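PDB 6M9U: oxidoreductase, short chain dehydrogenase/reductase family protein from Bifidobacterium adolescentis L2-32, which acts as an NADH-dependent 20beta-hydroxysteroid dehydrogenase, interconverting keto and hydroxyl groups at carbon 20 of steroids. Local coordinates for residues T36-G41 against D67-L72; F115-V120 against I166-L171; E241-H246 against G278-F283. All coordinates share one frame; numbering follows the deposited sequence.

Interaction 1 (T36-G41 against D67-L72); sequences TGAAGG and DKLTEL. With EDO (1,2-ethanediol), chain K; EDO (1,2-ethanediol), chain J.
The glycine-rich cofactor loop of the short-chain dehydrogenase fold, with its Thr-Gly-X-X-X-Gly-X-Gly signature starting at Thr36, rests two alanines, Ala38 and Ala39, on Leu69 and Leu72 of helix 66-80. Leu69 reaches the turn through one branch: CD2 lies 3.8 Å from Ala39 N and 4.0 Å from Ala39 CB, with Ala38 CB almost as near. Its CG is brought toward the loop beside the backbone N (chi1 -71°); CD1 continues the chain anti to CA (chi2 180°), and CD2 branches off it. Leu72 brings CD1 alongside the peptide, 3.6 Å from Ala38 O. The loop keeps its shape by a type I turn, Gly40 N bonding Gly37 O at 3.0 Å, and Gly40 then N-caps helix 41-52. On its far flank Thr36 OG1 accepts from Asn117 N and lies 3.1 Å from O1 of an ethanediol. With a valine in its place, the amide of Asn117 would probably lose its acceptor and the loop a tie to the neighbouring strand. With no hydrogen bond across and only 171 Å² buried, van der Waals packing alone holds the segments, methyls lying against alanine side chains and loop peptides; Ala39 N donates elsewhere, to Asp61 OD2.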
loop_
_atom_site.group_PDB
_atom_site.type_symbol
_atom_site.label_atom_id
_atom_site.label_comp_id
_atom_site.label_asym_id
_atom_site.label_seq_id
_atom_site.Cartn_x
_atom_site.Cartn_y
_atom_site.Cartn_z
ATOM N N THR A 36 4.208 13.605 13.000
ATOM C CA THR A 36 4.621 15.006 12.977
ATOM C C THR A 36 3.810 15.732 11.926
ATOM O O THR A 36 3.103 15.130 11.128
ATOM C CB THR A 36 6.132 15.137 12.727
ATOM O OG1 THR A 36 6.456 14.694 11.402
ATOM C CG2 THR A 36 6.891 14.240 13.729
ATOM N N GLY A 37 3.891 17.059 11.949
ATOM C CA GLY A 37 2.971 17.853 11.130
ATOM C C GLY A 37 1.533 17.561 11.414
ATOM O O GLY A 37 0.690 17.673 10.496
ATOM N N ALA A 38 1.201 17.195 12.669
ATOM C CA ALA A 38 -0.075 16.540 12.984
ATOM C C ALA A 38 -1.245 17.490 13.047
ATOM O O ALA A 38 -2.380 17.032 13.170
ATOM C CB ALA A 38 0.002 15.784 14.323
ATOM N N ALA A 39 -1.019 18.787 12.980
ATOM C CA ALA A 39 -2.141 19.711 12.856
ATOM C C ALA A 39 -2.566 19.891 11.400
ATOM O O ALA A 39 -3.697 20.338 11.135
ATOM C CB ALA A 39 -1.776 21.066 13.454
ATOM N N GLY A 40 -1.699 19.558 10.448
ATOM C CA GLY A 40 -2.046 19.699 9.051
ATOM C C GLY A 40 -2.898 18.548 8.559
ATOM O O GLY A 40 -3.085 17.527 9.253
ATOM N N GLY A 41 -3.416 18.715 7.332
ATOM C CA GLY A 41 -4.258 17.718 6.681
ATOM C C GLY A 41 -3.728 16.300 6.712
ATOM O O GLY A 41 -4.378 15.416 7.289
ATOM N N ASP A 67 -3.142 24.497 20.713
ATOM C CA ASP A 67 -4.575 24.395 20.968
ATOM C C ASP A 67 -5.229 23.458 19.961
ATOM O O ASP A 67 -6.003 22.568 20.340
ATOM C CB ASP A 67 -5.255 25.764 20.890
ATOM C CG ASP A 67 -4.995 26.637 22.103
ATOM O OD1 ASP A 67 -4.636 26.105 23.193
ATOM O OD2 ASP A 67 -5.162 27.868 21.940
ATOM N N LYS A 68 -4.952 23.681 18.662
ATOM C CA LYS A 68 -5.374 22.770 17.614
ATOM C C LYS A 68 -5.010 21.339 17.959
ATOM O O LYS A 68 -5.835 20.440 17.823
ATOM C CB LYS A 68 -4.742 23.161 16.285
ATOM C CG LYS A 68 -5.610 24.006 15.397
ATOM C CD LYS A 68 -4.921 24.294 14.066
ATOM C CE LYS A 68 -4.650 25.793 13.898
ATOM N NZ LYS A 68 -3.898 26.134 12.658
ATOM N N LEU A 69 -3.778 21.097 18.397
ATOM C CA LEU A 69 -3.388 19.727 18.683
ATOM C C LEU A 69 -4.158 19.171 19.862
ATOM O O LEU A 69 -4.403 17.964 19.952
ATOM C CB LEU A 69 -1.899 19.644 19.006
ATOM C CG LEU A 69 -0.884 19.847 17.882
ATOM C CD1 LEU A 69 0.541 19.709 18.436
ATOM C CD2 LEU A 69 -1.166 18.860 16.764
ATOM N N THR A 70 -4.444 20.023 20.831
ATOM C CA THR A 70 -5.125 19.585 22.040
ATOM C C THR A 70 -6.542 19.182 21.703
ATOM O O THR A 70 -7.014 18.152 22.168
ATOM C CB THR A 70 -5.090 20.694 23.110
ATOM O OG1 THR A 70 -3.731 20.916 23.520
ATOM C CG2 THR A 70 -5.866 20.259 24.325
ATOM N N GLU A 71 -7.216 19.968 20.864
ATOM C CA GLU A 71 -8.561 19.625 20.412
ATOM C C GLU A 71 -8.539 18.381 19.522
ATOM O O GLU A 71 -9.419 17.518 19.638
ATOM C CB GLU A 71 -9.163 20.831 19.693
ATOM C CG GLU A 71 -10.571 20.648 19.172
ATOM C CD GLU A 71 -11.230 21.979 18.887
ATOM O OE1 GLU A 71 -10.491 22.983 18.782
ATOM O OE2 GLU A 71 -12.478 22.029 18.789
ATOM N N LEU A 72 -7.528 18.257 18.652
ATOM C CA LEU A 72 -7.450 17.093 17.791
ATOM C C LEU A 72 -7.227 15.845 18.623
ATOM O O LEU A 72 -7.845 14.808 18.381
ATOM C CB LEU A 72 -6.345 17.268 16.761
ATOM C CG LEU A 72 -6.634 18.179 15.560
ATOM C CD1 LEU A 72 -5.317 18.420 14.798
ATOM C CD2 LEU A 72 -7.657 17.586 14.638
HETATM C C1 EDO K . 9.173 16.714 11.429
HETATM O O1 EDO K . 9.396 15.425 10.943
HETATM C C2 EDO K . 8.471 17.550 10.364
HETATM O O2 EDO K . 9.432 17.952 9.381
HETATM C C1 EDO J . 6.629 20.007 12.608
HETATM O O1 EDO J . 5.982 18.782 12.492
HETATM C C2 EDO J . 7.136 20.056 14.038
HETATM O O2 EDO J . 7.693 21.353 14.321
#

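Interaction 2 (F115-V120 against I166-L171); sequences FLNAGV and IFTASL. With IPA (isopropyl alcohol), chain D; PEG (di(hydroxyethyl)ether), chain S.
This is a parallel pairing of adjacent central strands, Phe115-Val120 with Ile166-Leu171, deep in the seven-stranded sheet. The evidence is an unbroken register from Phe115 opposite Ile166 to Val120 opposite Leu171, with five interstrand backbone hydrogen bonds. The first, Leu116 N to Ile166 O, is the shortest at 2.7 Å; the last, Val120 N to Ser170 O, measures 2.9 Å. Side chains alternate between the faces. On one, Leu116 CD2 sits over the Phe167 ring, 3.8 Å from its centroid and 18° off the normal, a CH-pi contact; helices 131-159 and 187-207 cover this face. On the other, the Phe115 ring turns its edge to Thr168, CE1 meeting CG2 at 3.3 Å, while Asn117 CB covers one ring face. Asn117 turns its CG away from the backbone N (chi1 171°), which lays ND2 across to Thr168 OG1 at 3.2 Å, the hydroxyl lying close to the amide plane though the bond is bent (138°). A bound di(hydroxyethyl)ether adds a second tie: its O1 is hydrogen-bonded to Asn117 OD1 and to Ser170 OG, each at 3.0 Å. Asn117 and Gly119 bind NAD(+) in another structure of this protein, so the polar patch at these carboxyl strand ends belongs to the nucleotide site typical of a Rossmann fold, with Asn-Ala-Gly the short-chain dehydrogenase motif.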
loop_
_atom_site.group_PDB
_atom_site.type_symbol
_atom_site.label_atom_id
_atom_site.label_comp_id
_atom_site.label_asym_id
_atom_site.label_seq_id
_atom_site.Cartn_x
_atom_site.Cartn_y
_atom_site.Cartn_z
ATOM N N PHE A 115 5.366 8.576 11.667
ATOM C CA PHE A 115 5.004 9.133 10.367
ATOM C C PHE A 115 5.641 10.518 10.405
ATOM O O PHE A 115 5.094 11.435 11.031
ATOM C CB PHE A 115 3.480 9.164 10.138
ATOM C CG PHE A 115 3.066 9.833 8.840
ATOM C CD1 PHE A 115 3.848 9.759 7.726
ATOM C CD2 PHE A 115 1.904 10.544 8.744
ATOM C CE1 PHE A 115 3.473 10.385 6.551
ATOM C CE2 PHE A 115 1.529 11.183 7.566
ATOM C CZ PHE A 115 2.298 11.094 6.482
ATOM N N LEU A 116 6.801 10.644 9.761
ATOM C CA LEU A 116 7.588 11.864 9.740
ATOM C C LEU A 116 7.147 12.652 8.524
ATOM O O LEU A 116 7.512 12.332 7.393
ATOM C CB LEU A 116 9.086 11.578 9.667
ATOM C CG LEU A 116 9.737 10.723 10.753
ATOM C CD1 LEU A 116 9.199 11.097 12.101
ATOM C CD2 LEU A 116 9.591 9.213 10.456
ATOM N N ASN A 117 6.417 13.725 8.761
ATOM C CA ASN A 117 5.538 14.316 7.753
ATOM C C ASN A 117 5.993 15.749 7.577
ATOM O O ASN A 117 5.430 16.659 8.165
ATOM C CB ASN A 117 3.927 14.094 8.221
ATOM C CG ASN A 117 2.981 14.844 7.370
ATOM O OD1 ASN A 117 2.090 15.566 7.865
ATOM N ND2 ASN A 117 3.179 14.744 6.070
ATOM N N ALA A 118 7.029 15.920 6.737
ATOM C CA ALA A 118 7.708 17.183 6.481
ATOM C C ALA A 118 6.945 18.120 5.548
ATOM O O ALA A 118 6.444 17.697 4.500
ATOM C CB ALA A 118 9.079 16.882 5.848
ATOM N N GLY A 119 6.921 19.407 5.897
ATOM C CA GLY A 119 6.237 20.410 5.093
ATOM C C GLY A 119 7.180 21.291 4.280
ATOM O O GLY A 119 8.263 21.630 4.730
ATOM N N VAL A 120 6.724 21.673 3.084
ATOM C CA VAL A 120 7.482 22.504 2.132
ATOM C C VAL A 120 6.547 23.613 1.641
ATOM O O VAL A 120 5.683 23.359 0.795
ATOM C CB VAL A 120 7.995 21.676 0.935
ATOM C CG1 VAL A 120 8.808 22.530 -0.049
ATOM C CG2 VAL A 120 8.786 20.454 1.379
ATOM N N ILE A 166 7.760 6.041 8.373
ATOM C CA ILE A 166 7.172 6.527 7.130
ATOM C C ILE A 166 7.482 8.005 6.981
ATOM O O ILE A 166 7.155 8.794 7.864
ATOM C CB ILE A 166 5.648 6.329 7.069
ATOM C CG1 ILE A 166 5.256 4.871 7.218
ATOM C CG2 ILE A 166 5.124 6.820 5.737
ATOM C CD1 ILE A 166 4.791 4.504 8.605
ATOM N N PHE A 167 8.060 8.374 5.842
ATOM C CA PHE A 167 8.468 9.736 5.540
ATOM C C PHE A 167 7.693 10.242 4.333
ATOM O O PHE A 167 7.579 9.540 3.309
ATOM C CB PHE A 167 10.031 9.800 5.175
ATOM C CG PHE A 167 10.961 9.435 6.318
ATOM C CD1 PHE A 167 11.329 8.124 6.538
ATOM C CD2 PHE A 167 11.483 10.398 7.129
ATOM C CE1 PHE A 167 12.182 7.778 7.584
ATOM C CE2 PHE A 167 12.363 10.077 8.182
ATOM C CZ PHE A 167 12.703 8.770 8.414
ATOM N N THR A 168 7.202 11.462 4.406
ATOM C CA THR A 168 6.686 12.127 3.213
ATOM C C THR A 168 7.023 13.606 3.302
ATOM O O THR A 168 7.226 14.137 4.384
ATOM C CB THR A 168 5.157 11.973 2.998
ATOM O OG1 THR A 168 4.430 12.960 3.693
ATOM C CG2 THR A 168 4.688 10.602 3.446
ATOM N N ALA A 169 7.085 14.243 2.142
ATOM C CA ALA A 169 7.089 15.691 2.022
ATOM C C ALA A 169 5.886 16.126 1.195
ATOM O O ALA A 169 5.539 15.480 0.195
ATOM C CB ALA A 169 8.353 16.218 1.360
ATOM N N SER A 170 5.272 17.226 1.599
ATOM C CA SER A 170 4.100 17.760 0.935
ATOM C C SER A 170 4.206 19.270 0.979
ATOM O O SER A 170 4.991 19.822 1.746
ATOM C CB SER A 170 2.809 17.271 1.607
ATOM O OG SER A 170 2.816 17.548 2.999
ATOM N N LEU A 171 3.423 19.938 0.142
ATOM C CA LEU A 171 3.334 21.392 0.216
ATOM C C LEU A 171 2.587 21.808 1.482
ATOM O O LEU A 171 1.644 21.141 1.921
ATOM C CB LEU A 171 2.661 21.950 -1.035
ATOM C CG LEU A 171 3.431 21.662 -2.334
ATOM C CD1 LEU A 171 2.708 22.212 -3.561
ATOM C CD2 LEU A 171 4.864 22.212 -2.284
HETATM C C1 IPA D . 9.371 13.121 -0.335
HETATM C C2 IPA D . 8.336 12.100 -0.734
HETATM C C3 IPA D . 8.892 10.770 -0.369
HETATM O O2 IPA D . 7.182 12.448 -0.013
HETATM C C1 PEG S . 1.697 19.204 6.139
HETATM O O1 PEG S . 2.003 17.848 5.846
HETATM C C2 PEG S . 2.346 19.593 7.468
HETATM O O2 PEG S . 1.444 20.311 8.311
HETATM C C3 PEG S . 2.004 20.829 9.531
HETATM C C4 PEG S . 1.073 21.672 10.380
HETATM O O4 PEG S . 0.588 22.796 9.663
#

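Interaction 3 (E241-H246 against G278-F283); sequences EVVPMH and GGYSVF. With EDO (1,2-ethanediol), chain N.
Pro244 and Met245 fit tightly against the Gly278-Gly279 backbone, whereas Val242 meets Tyr280 and Phe283 more loosely at the surface. In the tight part, Met245 N donates to Gly278 O at 3.2 Å, almost straight at 168°. Pro244 CD lies 3.1 Å from Gly279 O, and Val243 CG1 approaches Gly278 O to 3.6 Å. The fit depends on missing side chains: a CB on Gly279 would fall 2.7 Å from Pro244 CG, a clash. Both glycines also have positive phi. Toward solvent, the C-terminal residue Phe283 holds its ring away from its own amide nitrogen (chi1 -174°), setting one face on Val242 CA, 3.9 Å from the centroid and 23° off the normal. Val242 CG2 comes obliquely to Tyr280, 3.9 Å from CE1, and Val243 CG2 meets that ring at its edge. A water bridges two carbonyl oxygens that could not bond each other, donating to Val242 O at 2.8 Å and to Tyr280 O at 2.7 Å. The exposed Tyr280 ring also meets Tyr221 edge-to-face. The contact thus ties the connection between helices 233-240 and 251-262 to the C-terminal tail that follows strand 273-276, the outermost strand on its side of the sheet in this chain. There the second subunit packs on it, its Tyr268 against Val243 and its Ala208 against Pro244.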
loop_
_atom_site.group_PDB
_atom_site.type_symbol
_atom_site.label_atom_id
_atom_site.label_comp_id
_atom_site.label_asym_id
_atom_site.label_seq_id
_atom_site.Cartn_x
_atom_site.Cartn_y
_atom_site.Cartn_z
ATOM N N GLU A 241 -6.093 18.402 -15.539
ATOM C CA GLU A 241 -6.055 17.953 -16.922
ATOM C C GLU A 241 -4.910 16.972 -17.161
ATOM O O GLU A 241 -4.938 16.237 -18.149
ATOM C CB GLU A 241 -5.971 19.153 -17.883
ATOM C CG GLU A 241 -4.637 19.930 -17.929
ATOM C CD GLU A 241 -4.679 21.219 -18.802
ATOM O OE1 GLU A 241 -5.715 21.497 -19.465
ATOM O OE2 GLU A 241 -3.657 21.951 -18.823
ATOM N N VAL A 242 -3.929 16.906 -16.263
ATOM C CA VAL A 242 -2.829 15.959 -16.390
ATOM C C VAL A 242 -2.893 14.895 -15.309
ATOM O O VAL A 242 -1.950 14.141 -15.131
ATOM C CB VAL A 242 -1.452 16.649 -16.369
ATOM C CG1 VAL A 242 -1.261 17.483 -17.619
ATOM C CG2 VAL A 242 -1.277 17.479 -15.124
ATOM N N VAL A 243 -3.988 14.816 -14.563
ATOM C CA VAL A 243 -4.222 13.721 -13.630
ATOM C C VAL A 243 -5.225 12.767 -14.277
ATOM O O VAL A 243 -6.398 13.153 -14.450
ATOM C CB VAL A 243 -4.716 14.269 -12.288
ATOM C CG1 VAL A 243 -4.973 13.139 -11.323
ATOM C CG2 VAL A 243 -3.640 15.246 -11.722
ATOM N N PRO A 244 -4.820 11.534 -14.642
ATOM C CA PRO A 244 -5.776 10.595 -15.281
ATOM C C PRO A 244 -7.099 10.418 -14.562
ATOM O O PRO A 244 -8.167 10.440 -15.201
ATOM C CB PRO A 244 -4.994 9.268 -15.317
ATOM C CG PRO A 244 -3.550 9.672 -15.279
ATOM C CD PRO A 244 -3.467 10.946 -14.495
ATOM N N MET A 245 -7.080 10.248 -13.241
ATOM C CA MET A 245 -8.342 10.207 -12.492
ATOM C C MET A 245 -9.095 11.525 -12.491
ATOM O O MET A 245 -10.260 11.534 -12.063
ATOM C CB MET A 245 -8.078 9.784 -11.027
ATOM C CG MET A 245 -7.830 8.313 -10.929
ATOM S SD MET A 245 -7.490 7.697 -9.283
ATOM C CE MET A 245 -8.963 8.125 -8.393
ATOM N N HIS A 246 -8.477 12.634 -12.926
ATOM C CA HIS A 246 -9.188 13.894 -13.104
ATOM C C HIS A 246 -9.885 14.346 -11.823
ATOM O O HIS A 246 -10.936 14.948 -11.859
ATOM C CB HIS A 246 -10.198 13.803 -14.260
ATOM C CG HIS A 246 -10.419 15.097 -14.985
ATOM N ND1 HIS A 246 -9.440 15.697 -15.746
ATOM C CD2 HIS A 246 -11.510 15.892 -15.078
ATOM C CE1 HIS A 246 -9.916 16.815 -16.267
ATOM N NE2 HIS A 246 -11.170 16.956 -15.878
ATOM N N GLY A 278 -3.138 9.456 -8.117
ATOM C CA GLY A 278 -4.249 9.383 -9.076
ATOM C C GLY A 278 -3.780 9.220 -10.509
ATOM O O GLY A 278 -4.504 9.585 -11.444
ATOM N N GLY A 279 -2.570 8.680 -10.710
ATOM C CA GLY A 279 -2.072 8.492 -12.049
ATOM C C GLY A 279 -1.219 9.621 -12.594
ATOM O O GLY A 279 -0.823 9.561 -13.773
ATOM N N TYR A 280 -0.895 10.626 -11.770
ATOM C CA TYR A 280 -0.139 11.789 -12.234
ATOM C C TYR A 280 1.158 11.389 -12.928
ATOM O O TYR A 280 1.481 11.884 -14.014
ATOM C CB TYR A 280 0.150 12.721 -11.049
ATOM C CG TYR A 280 0.993 13.931 -11.415
ATOM C CD1 TYR A 280 0.439 15.018 -12.026
ATOM C CD2 TYR A 280 2.354 13.945 -11.164
ATOM C CE1 TYR A 280 1.195 16.091 -12.378
ATOM C CE2 TYR A 280 3.116 14.998 -11.513
ATOM C CZ TYR A 280 2.538 16.081 -12.107
ATOM O OH TYR A 280 3.318 17.152 -12.459
ATOM N N SER A 281 1.902 10.451 -12.332
ATOM C CA SER A 281 3.172 10.051 -12.938
ATOM C C SER A 281 3.057 9.241 -14.233
ATOM O O SER A 281 4.068 9.049 -14.881
ATOM C CB SER A 281 3.984 9.265 -11.906
ATOM O OG SER A 281 3.576 7.897 -11.876
ATOM N N VAL A 282 1.900 8.781 -14.672
ATOM C CA VAL A 282 1.835 8.030 -15.931
ATOM C C VAL A 282 1.048 8.762 -17.013
ATOM O O VAL A 282 0.816 8.196 -18.079
ATOM C CB VAL A 282 1.249 6.606 -15.731
ATOM C CG1 VAL A 282 2.165 5.776 -14.781
ATOM C CG2 VAL A 282 -0.226 6.649 -15.201
ATOM N N PHE A 283 0.579 9.966 -16.764
ATOM C CA PHE A 283 -0.077 10.734 -17.827
ATOM C C PHE A 283 0.895 10.868 -19.028
ATOM O O PHE A 283 2.133 11.035 -18.895
ATOM C CB PHE A 283 -0.520 12.114 -17.343
ATOM C CG PHE A 283 -1.307 12.871 -18.365
ATOM C CD1 PHE A 283 -0.673 13.506 -19.425
ATOM C CD2 PHE A 283 -2.666 12.915 -18.305
ATOM C CE1 PHE A 283 -1.394 14.195 -20.383
ATOM C CE2 PHE A 283 -3.395 13.585 -19.264
ATOM C CZ PHE A 283 -2.747 14.237 -20.303
ATOM O OXT PHE A 283 0.453 10.794 -20.183
HETATM C C1 EDO N . 1.694 19.276 -13.428
HETATM O O1 EDO N . 2.921 19.029 -14.083
HETATM C C2 EDO N . 1.157 20.678 -13.710
HETATM O O2 EDO N . -0.271 20.692 -13.611
HETATM O O HOH W 1 0.891 14.135 -15.305
#

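Interactions 1 and 2 are both buried and join where strands 32-35 and 113-120 run side by side: besides the hydroxyl link already described, Thr36 N probably bonds Phe115 O at 3.1 Å. Together they frame the nucleotide site, Gly40 coming from interaction 1 and Asn117 and Gly119 from interaction 2. Their chemistry differs: a small apolar seat of loop on helix in one, a continuous strand ladder with a polar end in the other. Interaction 3 touches neither, its nearest atoms about 16 Å from interaction 1 and about 10 Å from interaction 2. More peripheral and partly exposed, it joins loops through glycine-proline packing, one direct hydrogen bond and a bridging water, beside the second subunit.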